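Local coordinates for protein UDP-glucose:anthocyanidin 3-O-glucosyltransferase (Clitoria ternatea, PDB 4REN) that belongs to the GT-B class of glycosyltransferases, in which two Rossmann-like domains, each built on a parallel sheet, face each other across a cleft, at residues S16-L21 against A47-K52; D114-S119 against W135-C140. All blocks are in the same frame, centred on the assembly; numbering follows the deposited sequence.

Both contacts belong to the N-terminal Rossmann-like domain and its seven-stranded parallel sheet, and they follow one another along the chain, contact 1 closing before contact 2 opens. Contact 1 joins the N-terminal part of helix 19-31 to the end of helix 43-49; contact 2 joins the loops that leave the adjacent strands 110-114 and 131-135. Their centres are about 16 Å apart, yet they touch through H17, whose ND1 lies 2.8 Å from D114 OD1 in a probable hydrogen bond and whose ring also packs on F116, P136 and N137. P5M meets H17 from contact 1 and F116 and N137 from contact 2, so loops after strands 6-10, 110-114 and 131-135 together line its pocket.

Contact 1. Residues S16-L21 against A47-K52. With P5M (2-(3,4-dihydroxy-5-methoxyphenyl)-3,5,7-trihydroxychromenium), chain B.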
ATOM      1  N   SER A  16       3.659  -4.718   4.538  1.00 26.04           N
ATOM      2  CA  SER A  16       2.419  -4.146   4.022  1.00 27.38           C
ATOM      3  C   SER A  16       1.824  -4.901   2.832  1.00 25.58           C
ATOM      4  O   SER A  16       0.691  -4.637   2.437  1.00 26.40           O
ATOM      5  CB  SER A  16       2.628  -2.677   3.647  1.00 29.98           C
ATOM      6  OG  SER A  16       3.540  -2.551   2.570  1.00 32.00           O
ATOM      7  N   HIS A  17       2.579  -5.827   2.255  1.00 23.16           N
ATOM      8  CA  HIS A  17       2.074  -6.601   1.125  1.00 22.89           C
ATOM      9  C   HIS A  17       1.311  -7.846   1.578  1.00 23.60           C
ATOM     10  O   HIS A  17       0.719  -8.546   0.760  1.00 24.44           O
ATOM     11  CB  HIS A  17       3.218  -7.015   0.200  1.00 23.00           C
ATOM     12  CG  HIS A  17       3.766  -5.899  -0.633  1.00 24.45           C
ATOM     13  ND1 HIS A  17       3.489  -5.769  -1.977  1.00 25.39           N
ATOM     14  CD2 HIS A  17       4.584  -4.868  -0.317  1.00 24.65           C
ATOM     15  CE1 HIS A  17       4.108  -4.704  -2.452  1.00 23.87           C
ATOM     16  NE2 HIS A  17       4.780  -4.139  -1.464  1.00 24.01           N
ATOM     17  N   LEU A  18       1.331  -8.119   2.879  1.00 24.72           N
ATOM     18  CA  LEU A  18       0.739  -9.347   3.410  1.00 26.68           C
ATOM     19  C   LEU A  18      -0.747  -9.250   3.818  1.00 26.88           C
ATOM     20  O   LEU A  18      -1.550 -10.081   3.389  1.00 26.24           O
ATOM     21  CB  LEU A  18       1.605  -9.928   4.537  1.00 28.10           C
ATOM     22  CG  LEU A  18       2.944 -10.531   4.112  1.00 28.56           C
ATOM     23  CD1 LEU A  18       3.867 -10.690   5.311  1.00 29.29           C
ATOM     24  CD2 LEU A  18       2.723 -11.868   3.422  1.00 25.83           C
ATOM     25  N   PRO A  19      -1.121  -8.253   4.646  1.00 26.07           N
ATOM     26  CA  PRO A  19      -2.550  -8.142   4.971  1.00 25.58           C
ATOM     27  C   PRO A  19      -3.507  -7.956   3.777  1.00 26.40           C
ATOM     28  O   PRO A  19      -4.554  -8.605   3.782  1.00 29.05           O
ATOM     29  CB  PRO A  19      -2.603  -6.928   5.906  1.00 24.22           C
ATOM     30  CG  PRO A  19      -1.259  -6.882   6.526  1.00 22.50           C
ATOM     31  CD  PRO A  19      -0.316  -7.303   5.437  1.00 23.52           C
ATOM     32  N   PRO A  20      -3.169  -7.107   2.782  1.00 24.82           N
ATOM     33  CA  PRO A  20      -4.161  -6.907   1.718  1.00 23.74           C
ATOM     34  C   PRO A  20      -4.415  -8.148   0.864  1.00 23.96           C
ATOM     35  O   PRO A  20      -5.499  -8.261   0.293  1.00 24.95           O
ATOM     36  CB  PRO A  20      -3.528  -5.810   0.850  1.00 21.32           C
ATOM     37  CG  PRO A  20      -2.529  -5.151   1.721  1.00 20.17           C
ATOM     38  CD  PRO A  20      -1.992  -6.244   2.574  1.00 21.50           C
ATOM     39  N   LEU A  21      -3.443  -9.052   0.765  1.00 23.78           N
ATOM     40  CA  LEU A  21      -3.631 -10.266  -0.030  1.00 22.99           C
ATOM     41  C   LEU A  21      -4.368 -11.360   0.742  1.00 23.09           C
ATOM     42  O   LEU A  21      -5.217 -12.051   0.182  1.00 24.90           O
ATOM     43  CB  LEU A  21      -2.298 -10.794  -0.567  1.00 20.47           C
ATOM     44  CG  LEU A  21      -2.421 -12.001  -1.497  1.00 17.67           C
ATOM     45  CD1 LEU A  21      -3.433 -11.725  -2.590  1.00 18.72           C
ATOM     46  CD2 LEU A  21      -1.084 -12.338  -2.105  1.00 16.62           C
ATOM     47  N   ALA A  47       4.684 -16.188  10.068  1.00 30.85           N
ATOM     48  CA  ALA A  47       4.681 -15.865  11.490  1.00 31.36           C
ATOM     49  C   ALA A  47       4.037 -14.502  11.705  1.00 31.21           C
ATOM     50  O   ALA A  47       3.489 -14.224  12.770  1.00 30.73           O
ATOM     51  CB  ALA A  47       6.098 -15.880  12.045  1.00 30.27           C
ATOM     52  N   PHE A  48       4.106 -13.658  10.681  1.00 32.22           N
ATOM     53  CA  PHE A  48       3.552 -12.312  10.752  1.00 33.31           C
ATOM     54  C   PHE A  48       2.030 -12.311  10.646  1.00 34.80           C
ATOM     55  O   PHE A  48       1.354 -11.597  11.385  1.00 38.11           O
ATOM     56  CB  PHE A  48       4.157 -11.437   9.653  1.00 33.14           C
ATOM     57  CG  PHE A  48       3.685 -10.015   9.682  1.00 35.76           C
ATOM     58  CD1 PHE A  48       4.098  -9.155  10.689  1.00 37.14           C
ATOM     59  CD2 PHE A  48       2.839  -9.532   8.698  1.00 37.20           C
ATOM     60  CE1 PHE A  48       3.667  -7.843  10.719  1.00 37.23           C
ATOM     61  CE2 PHE A  48       2.404  -8.218   8.722  1.00 38.15           C
ATOM     62  CZ  PHE A  48       2.821  -7.374   9.733  1.00 37.62           C
ATOM     63  N   LEU A  49       1.496 -13.115   9.731  1.00 32.93           N
ATOM     64  CA  LEU A  49       0.058 -13.145   9.477  1.00 30.01           C
ATOM     65  C   LEU A  49      -0.703 -14.115  10.378  1.00 30.96           C
ATOM     66  O   LEU A  49      -1.692 -13.742  11.011  1.00 32.27           O
ATOM     67  CB  LEU A  49      -0.221 -13.509   8.016  1.00 27.47           C
ATOM     68  CG  LEU A  49      -0.025 -12.441   6.940  1.00 26.53           C
ATOM     69  CD1 LEU A  49      -0.384 -12.998   5.572  1.00 27.07           C
ATOM     70  CD2 LEU A  49      -0.853 -11.207   7.245  1.00 25.29           C
ATOM     71  N   PHE A  50      -0.234 -15.356  10.435  1.00 32.59           N
ATOM     72  CA  PHE A  50      -1.051 -16.452  10.948  1.00 35.37           C
ATOM     73  C   PHE A  50      -0.775 -16.871  12.393  1.00 39.67           C
ATOM     74  O   PHE A  50      -1.337 -17.860  12.869  1.00 42.53           O
ATOM     75  CB  PHE A  50      -0.932 -17.664  10.017  1.00 31.46           C
ATOM     76  CG  PHE A  50      -1.192 -17.342   8.571  1.00 28.54           C
ATOM     77  CD1 PHE A  50      -2.484 -17.130   8.116  1.00 28.24           C
ATOM     78  CD2 PHE A  50      -0.144 -17.256   7.666  1.00 26.28           C
ATOM     79  CE1 PHE A  50      -2.726 -16.835   6.785  1.00 27.74           C
ATOM     80  CE2 PHE A  50      -0.380 -16.961   6.335  1.00 25.45           C
ATOM     81  CZ  PHE A  50      -1.672 -16.751   5.895  1.00 26.26           C
ATOM     82  N   THR A  51       0.074 -16.123  13.092  1.00 40.12           N
ATOM     83  CA  THR A  51       0.389 -16.442  14.484  1.00 42.72           C
ATOM     84  C   THR A  51      -0.848 -16.339  15.375  1.00 45.02           C
ATOM     85  O   THR A  51      -1.286 -17.330  15.959  1.00 46.24           O
ATOM     86  CB  THR A  51       1.506 -15.538  15.046  1.00 44.04           C
ATOM     87  OG1 THR A  51       2.753 -15.873  14.424  1.00 43.88           O
ATOM     88  CG2 THR A  51       1.639 -15.722  16.548  1.00 44.70           C
ATOM     89  N   LYS A  52      -1.408 -15.139  15.471  1.00 46.97           N
ATOM     90  CA  LYS A  52      -2.589 -14.916  16.294  1.00 49.79           C
ATOM     91  C   LYS A  52      -3.836 -15.476  15.622  1.00 51.18           C
ATOM     92  O   LYS A  52      -4.628 -16.180  16.248  1.00 52.36           O
ATOM     93  CB  LYS A  52      -2.791 -13.420  16.538  1.00 51.52           C
ATOM     94  CG  LYS A  52      -1.514 -12.637  16.802  1.00 52.06           C
ATOM     95  CD  LYS A  52      -1.822 -11.172  17.082  1.00 52.56           C
ATOM     96  CE  LYS A  52      -0.550 -10.368  17.304  1.00 51.99           C
ATOM     97  NZ  LYS A  52      -0.834  -8.970  17.739  1.00 51.99           N
TER
HETATM   98  O30 P5M B1001       4.911   0.440  -5.940  1.00 19.69           O
HETATM   99  C2  P5M B1001       6.235   0.545  -5.641  1.00 21.45           C
HETATM  100  C3  P5M B1001       6.794  -0.056  -4.401  1.00 22.10           C
HETATM  101  C9  P5M B1001       6.002  -0.749  -3.497  1.00 24.03           C
HETATM  102  C10 P5M B1001       6.583  -1.293  -2.355  1.00 25.17           C
HETATM  103  O27 P5M B1001       5.784  -1.968  -1.483  1.00 25.37           O
HETATM  104  C1  P5M B1001       7.096   1.224  -6.495  1.00 22.26           C
HETATM  105  C6  P5M B1001       8.456   1.345  -6.211  1.00 21.81           C
HETATM  106  O29 P5M B1001       9.256   2.022  -7.080  1.00 22.99           O
HETATM  107  C5  P5M B1001       9.020   0.795  -5.062  1.00 20.14           C
HETATM  108  C4  P5M B1001       8.245   0.101  -4.145  1.00 20.43           C
HETATM  109  O12 P5M B1001       8.812  -0.432  -3.023  1.00 22.22           O
HETATM  110  C11 P5M B1001       8.050  -1.122  -2.115  1.00 26.24           C
HETATM  111  C14 P5M B1001       8.771  -1.665  -0.926  1.00 29.69           C
HETATM  112  C15 P5M B1001      10.077  -1.221  -0.744  1.00 31.70           C
HETATM  113  C16 P5M B1001      10.856  -1.653   0.320  1.00 35.11           C
HETATM  114  O22 P5M B1001      12.128  -1.193   0.469  1.00 39.78           O
HETATM  115  C19 P5M B1001       8.198  -2.578  -0.038  1.00 31.63           C
HETATM  116  C18 P5M B1001       8.900  -3.068   1.062  1.00 32.91           C
HETATM  117  O21 P5M B1001       8.318  -3.961   1.924  1.00 35.55           O
HETATM  118  C23 P5M B1001       7.127  -3.598   2.621  1.00 37.48           C
HETATM  119  C17 P5M B1001      10.290  -2.614   1.290  1.00 32.21           C
HETATM  120  O24 P5M B1001      11.029  -3.060   2.345  1.00 30.71           O
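The phenyl ring of F48 takes the ring of P19 at its edge, near its plane, with P19 CD 4.4 Å from F48 CE2. L18 reaches the same ring obliquely through one branch, L18 CD1 standing 3.7 Å from F48 CD2. One face of the F50 ring is covered by the preceding residue, L49 CB lying over its centre, 3.7 Å above the plane, and the imidazole of H17 meets P5M C10 in plane at its edge. H17 NE2 and P5M O27 are paired there as a hydrogen bond in which either could be the donor, though its modelled length is too short to be trusted. F48 reaches L18 because its CG is anti to the backbone N (chi1 -178°).

L49 fills the buried half of the contact. Its CD1 and CD2 are 3.8 and 3.9 Å from L18 CB, so the forked end straddles the start of the L18 side chain. Helix 19-31 is the crossover of the beta-alpha-beta unit between strands 6-10 and 36-42, and helix 43-49 follows that second strand directly, so this apolar patch ties two successive helices of the Rossmann-like domain together. Branched leucines suit the buried side, where L49 also meets L22 of helix 19-31; F48, at the exposed side, lays its flat ring beside L18 and P19 and shields them from solvent there. F50 turns its ring edge-to-face with F39 of strand 36-42.

Contact 2. Residues D114-S119 against W135-C140; sequences DAFVTS and WPNVSC. With P5M (2-(3,4-dihydroxy-5-methoxyphenyl)-3,5,7-trihydroxychromenium), chain B.
F116 reaches across to W135 and N137 with the far end of its ring. From CB the chain swings beside the backbone N, with CG anti to the carbonyl carbon (chi1 -67°), and this carries the phenyl group over to the opposing loop. CE1 approaches the indole, 4.0 Å from W135 CZ3, in an offset edge-to-face stack that turns the edge of F116 toward the face of W135, the planes standing at 86°. On the other flank CE2 is 3.7 Å from P5M C9, which sits in plane at the ring edge. CZ, the tip, meets the amide oxygen of N137, 3.3 Å from OD1. OD1 comes obliquely to the ring, with the ring and amide planes 19° apart; a C-H next to the amide oxygen is electrostatically reasonable, though weak. The same OD1 lies over the centre of one face of W135, while N137 CG is 3.6 Å from P5M O30.

A115 brings a methyl, small enough to sit in plane at the indole edge with CB 3.5 Å from W135 CE3. The indole is fixed in rotation by its NE1, which gives a nearly straight hydrogen bond of 3.2 Å to V138 O, with the donor above the carbonyl plane. D114 shapes the opposite loop: its OD2 accepts from F116 N through the anti lone pair, an Asx turn at the head of a type I turn running to V117. D114 OD1, hydrogen-bonded to H17 ND1, packs 3.6 Å from P136 CG.

The two loops leave the C-terminal ends of adjacent strands, 110-114 and 131-135, in the Rossmann-like domain's parallel sheet, where P5M is bound. L199 of helix 199-202 lies against both F116 and W135, and L196 of helix 191-196 adds to the cover over F116.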
ATOM      1  N   ASP A 114       1.134 -11.643  -5.750  1.00 21.65           N
ATOM      2  CA  ASP A 114       1.501 -10.237  -5.721  1.00 22.67           C
ATOM      3  C   ASP A 114       2.305  -9.983  -6.987  1.00 20.85           C
ATOM      4  O   ASP A 114       3.115 -10.817  -7.386  1.00 21.27           O
ATOM      5  CB  ASP A 114       2.340  -9.937  -4.478  1.00 23.19           C
ATOM      6  CG  ASP A 114       2.596  -8.452  -4.282  1.00 24.13           C
ATOM      7  OD1 ASP A 114       2.281  -7.935  -3.189  1.00 24.18           O
ATOM      8  OD2 ASP A 114       3.129  -7.803  -5.206  1.00 24.44           O
ATOM      9  N   ALA A 115       2.071  -8.843  -7.627  1.00 19.25           N
ATOM     10  CA  ALA A 115       2.674  -8.562  -8.927  1.00 18.46           C
ATOM     11  C   ALA A 115       4.201  -8.604  -8.912  1.00 20.12           C
ATOM     12  O   ALA A 115       4.823  -8.828  -9.949  1.00 23.44           O
ATOM     13  CB  ALA A 115       2.181  -7.230  -9.462  1.00 16.10           C
ATOM     14  N   PHE A 116       4.798  -8.398  -7.742  1.00 19.54           N
ATOM     15  CA  PHE A 116       6.257  -8.358  -7.624  1.00 22.07           C
ATOM     16  C   PHE A 116       6.898  -9.746  -7.708  1.00 22.05           C
ATOM     17  O   PHE A 116       8.052  -9.880  -8.125  1.00 20.23           O
ATOM     18  CB  PHE A 116       6.682  -7.647  -6.334  1.00 22.97           C
ATOM     19  CG  PHE A 116       6.346  -6.180  -6.307  1.00 23.59           C
ATOM     20  CD1 PHE A 116       5.906  -5.527  -7.451  1.00 24.65           C
ATOM     21  CD2 PHE A 116       6.476  -5.453  -5.134  1.00 23.00           C
ATOM     22  CE1 PHE A 116       5.594  -4.179  -7.424  1.00 24.30           C
ATOM     23  CE2 PHE A 116       6.169  -4.103  -5.101  1.00 24.12           C
ATOM     24  CZ  PHE A 116       5.729  -3.466  -6.247  1.00 24.24           C
ATOM     25  N   VAL A 117       6.153 -10.773  -7.313  1.00 20.99           N
ATOM     26  CA  VAL A 117       6.626 -12.146  -7.450  1.00 19.42           C
ATOM     27  C   VAL A 117       6.427 -12.576  -8.899  1.00 18.94           C
ATOM     28  O   VAL A 117       5.563 -13.398  -9.208  1.00 16.81           O
ATOM     29  CB  VAL A 117       5.884 -13.105  -6.496  1.00 17.95           C
ATOM     30  CG1 VAL A 117       6.641 -14.416  -6.356  1.00 15.29           C
ATOM     31  CG2 VAL A 117       5.726 -12.461  -5.136  1.00 18.82           C
ATOM     32  N   THR A 118       7.239 -12.008  -9.785  1.00 20.09           N
ATOM     33  CA  THR A 118       7.104 -12.230 -11.219  1.00 19.33           C
ATOM     34  C   THR A 118       7.521 -13.635 -11.631  1.00 19.24           C
ATOM     35  O   THR A 118       7.222 -14.077 -12.742  1.00 20.06           O
ATOM     36  CB  THR A 118       7.924 -11.201 -12.018  1.00 18.41           C
ATOM     37  OG1 THR A 118       9.315 -11.348 -11.706  1.00 17.04           O
ATOM     38  CG2 THR A 118       7.480  -9.794 -11.672  1.00 18.38           C
ATOM     39  N   SER A 119       8.213 -14.332 -10.735  1.00 18.92           N
ATOM     40  CA  SER A 119       8.624 -15.708 -10.987  1.00 21.16           C
ATOM     41  C   SER A 119       7.435 -16.666 -10.955  1.00 21.63           C
ATOM     42  O   SER A 119       7.504 -17.769 -11.492  1.00 22.56           O
ATOM     43  CB  SER A 119       9.682 -16.152  -9.973  1.00 22.42           C
ATOM     44  OG  SER A 119      10.953 -15.610 -10.278  1.00 24.18           O
ATOM     45  N   TRP A 135      -2.352  -6.243  -7.028  1.00 24.02           N
ATOM     46  CA  TRP A 135      -1.687  -4.947  -6.966  1.00 23.04           C
ATOM     47  C   TRP A 135      -2.118  -4.129  -5.750  1.00 23.83           C
ATOM     48  O   TRP A 135      -3.097  -3.381  -5.810  1.00 24.22           O
ATOM     49  CB  TRP A 135      -1.958  -4.157  -8.245  1.00 22.83           C
ATOM     50  CG  TRP A 135      -1.107  -2.939  -8.380  1.00 23.60           C
ATOM     51  CD1 TRP A 135      -1.450  -1.658  -8.065  1.00 22.42           C
ATOM     52  CD2 TRP A 135       0.240  -2.888  -8.864  1.00 24.20           C
ATOM     53  NE1 TRP A 135      -0.401  -0.812  -8.325  1.00 22.36           N
ATOM     54  CE2 TRP A 135       0.648  -1.543  -8.816  1.00 23.68           C
ATOM     55  CE3 TRP A 135       1.136  -3.851  -9.333  1.00 24.26           C
ATOM     56  CZ2 TRP A 135       1.920  -1.137  -9.223  1.00 25.43           C
ATOM     57  CZ3 TRP A 135       2.394  -3.447  -9.734  1.00 24.44           C
ATOM     58  CH2 TRP A 135       2.775  -2.103  -9.677  1.00 24.64           C
ATOM     59  N   PRO A 136      -1.376  -4.268  -4.640  1.00 22.52           N
ATOM     60  CA  PRO A 136      -1.662  -3.555  -3.394  1.00 23.18           C
ATOM     61  C   PRO A 136      -0.953  -2.205  -3.325  1.00 23.58           C
ATOM     62  O   PRO A 136      -0.894  -1.604  -2.251  1.00 23.44           O
ATOM     63  CB  PRO A 136      -1.074  -4.490  -2.337  1.00 23.08           C
ATOM     64  CG  PRO A 136       0.110  -5.085  -3.016  1.00 21.40           C
ATOM     65  CD  PRO A 136      -0.267  -5.227  -4.476  1.00 21.63           C
ATOM     66  N   ASN A 137      -0.421  -1.736  -4.448  1.00 23.83           N
ATOM     67  CA  ASN A 137       0.320  -0.479  -4.465  1.00 26.28           C
ATOM     68  C   ASN A 137      -0.565   0.699  -4.860  1.00 26.49           C
ATOM     69  O   ASN A 137      -1.779   0.547  -5.002  1.00 28.24           O
ATOM     70  CB  ASN A 137       1.506  -0.581  -5.426  1.00 28.22           C
ATOM     71  CG  ASN A 137       2.290  -1.870  -5.256  1.00 28.69           C
ATOM     72  OD1 ASN A 137       2.574  -2.571  -6.228  1.00 29.33           O
ATOM     73  ND2 ASN A 137       2.639  -2.190  -4.015  1.00 27.48           N
ATOM     74  N   VAL A 138       0.041   1.873  -5.020  1.00 25.06           N
ATOM     75  CA  VAL A 138      -0.675   3.021  -5.568  1.00 24.84           C
ATOM     76  C   VAL A 138      -1.150   2.653  -6.968  1.00 26.15           C
ATOM     77  O   VAL A 138      -0.336   2.368  -7.846  1.00 27.97           O
ATOM     78  CB  VAL A 138       0.216   4.282  -5.623  1.00 22.57           C
ATOM     79  CG1 VAL A 138      -0.482   5.405  -6.371  1.00 20.76           C
ATOM     80  CG2 VAL A 138       0.583   4.726  -4.215  1.00 22.97           C
ATOM     81  N   SER A 139      -2.465   2.639  -7.162  1.00 26.93           N
ATOM     82  CA  SER A 139      -3.059   2.140  -8.400  1.00 30.84           C
ATOM     83  C   SER A 139      -2.603   2.909  -9.633  1.00 32.96           C
ATOM     84  O   SER A 139      -2.299   2.312 -10.665  1.00 36.14           O
ATOM     85  CB  SER A 139      -4.588   2.161  -8.311  1.00 33.52           C
ATOM     86  OG  SER A 139      -5.077   3.481  -8.159  1.00 35.71           O
ATOM     87  N   CYS A 140      -2.543   4.232  -9.517  1.00 32.81           N
ATOM     88  CA  CYS A 140      -2.212   5.094 -10.649  1.00 32.92           C
ATOM     89  C   CYS A 140      -0.801   4.872 -11.196  1.00 32.23           C
ATOM     90  O   CYS A 140      -0.487   5.304 -12.305  1.00 34.29           O
ATOM     91  CB  CYS A 140      -2.390   6.564 -10.263  1.00 32.37           C
ATOM     92  SG  CYS A 140      -4.045   6.995  -9.687  1.00 37.06           S
TER
HETATM   93  O30 P5M B1001       4.911   0.440  -5.940  1.00 19.69           O
HETATM   94  C2  P5M B1001       6.235   0.545  -5.641  1.00 21.45           C
HETATM   95  C3  P5M B1001       6.794  -0.056  -4.401  1.00 22.10           C
HETATM   96  C9  P5M B1001       6.002  -0.749  -3.497  1.00 24.03           C
HETATM   97  C10 P5M B1001       6.583  -1.293  -2.355  1.00 25.17           C
HETATM   98  O27 P5M B1001       5.784  -1.968  -1.483  1.00 25.37           O
HETATM   99  C1  P5M B1001       7.096   1.224  -6.495  1.00 22.26           C
HETATM  100  C6  P5M B1001       8.456   1.345  -6.211  1.00 21.81           C
HETATM  101  O29 P5M B1001       9.256   2.022  -7.080  1.00 22.99           O
HETATM  102  C5  P5M B1001       9.020   0.795  -5.062  1.00 20.14           C
HETATM  103  C4  P5M B1001       8.245   0.101  -4.145  1.00 20.43           C
HETATM  104  O12 P5M B1001       8.812  -0.432  -3.023  1.00 22.22           O
HETATM  105  C11 P5M B1001       8.050  -1.122  -2.115  1.00 26.24           C
HETATM  106  C14 P5M B1001       8.771  -1.665  -0.926  1.00 29.69           C
HETATM  107  C15 P5M B1001      10.077  -1.221  -0.744  1.00 31.70           C
HETATM  108  C16 P5M B1001      10.856  -1.653   0.320  1.00 35.11           C
HETATM  109  O22 P5M B1001      12.128  -1.193   0.469  1.00 39.78           O
HETATM  110  C19 P5M B1001       8.198  -2.578  -0.038  1.00 31.63           C
HETATM  111  C18 P5M B1001       8.900  -3.068   1.062  1.00 32.91           C
HETATM  112  O21 P5M B1001       8.318  -3.961   1.924  1.00 35.55           O
HETATM  113  C23 P5M B1001       7.127  -3.598   2.621  1.00 37.48           C
HETATM  114  C17 P5M B1001      10.290  -2.614   1.290  1.00 32.21           C
HETATM  115  O24 P5M B1001      11.029  -3.060   2.345  1.00 30.71           O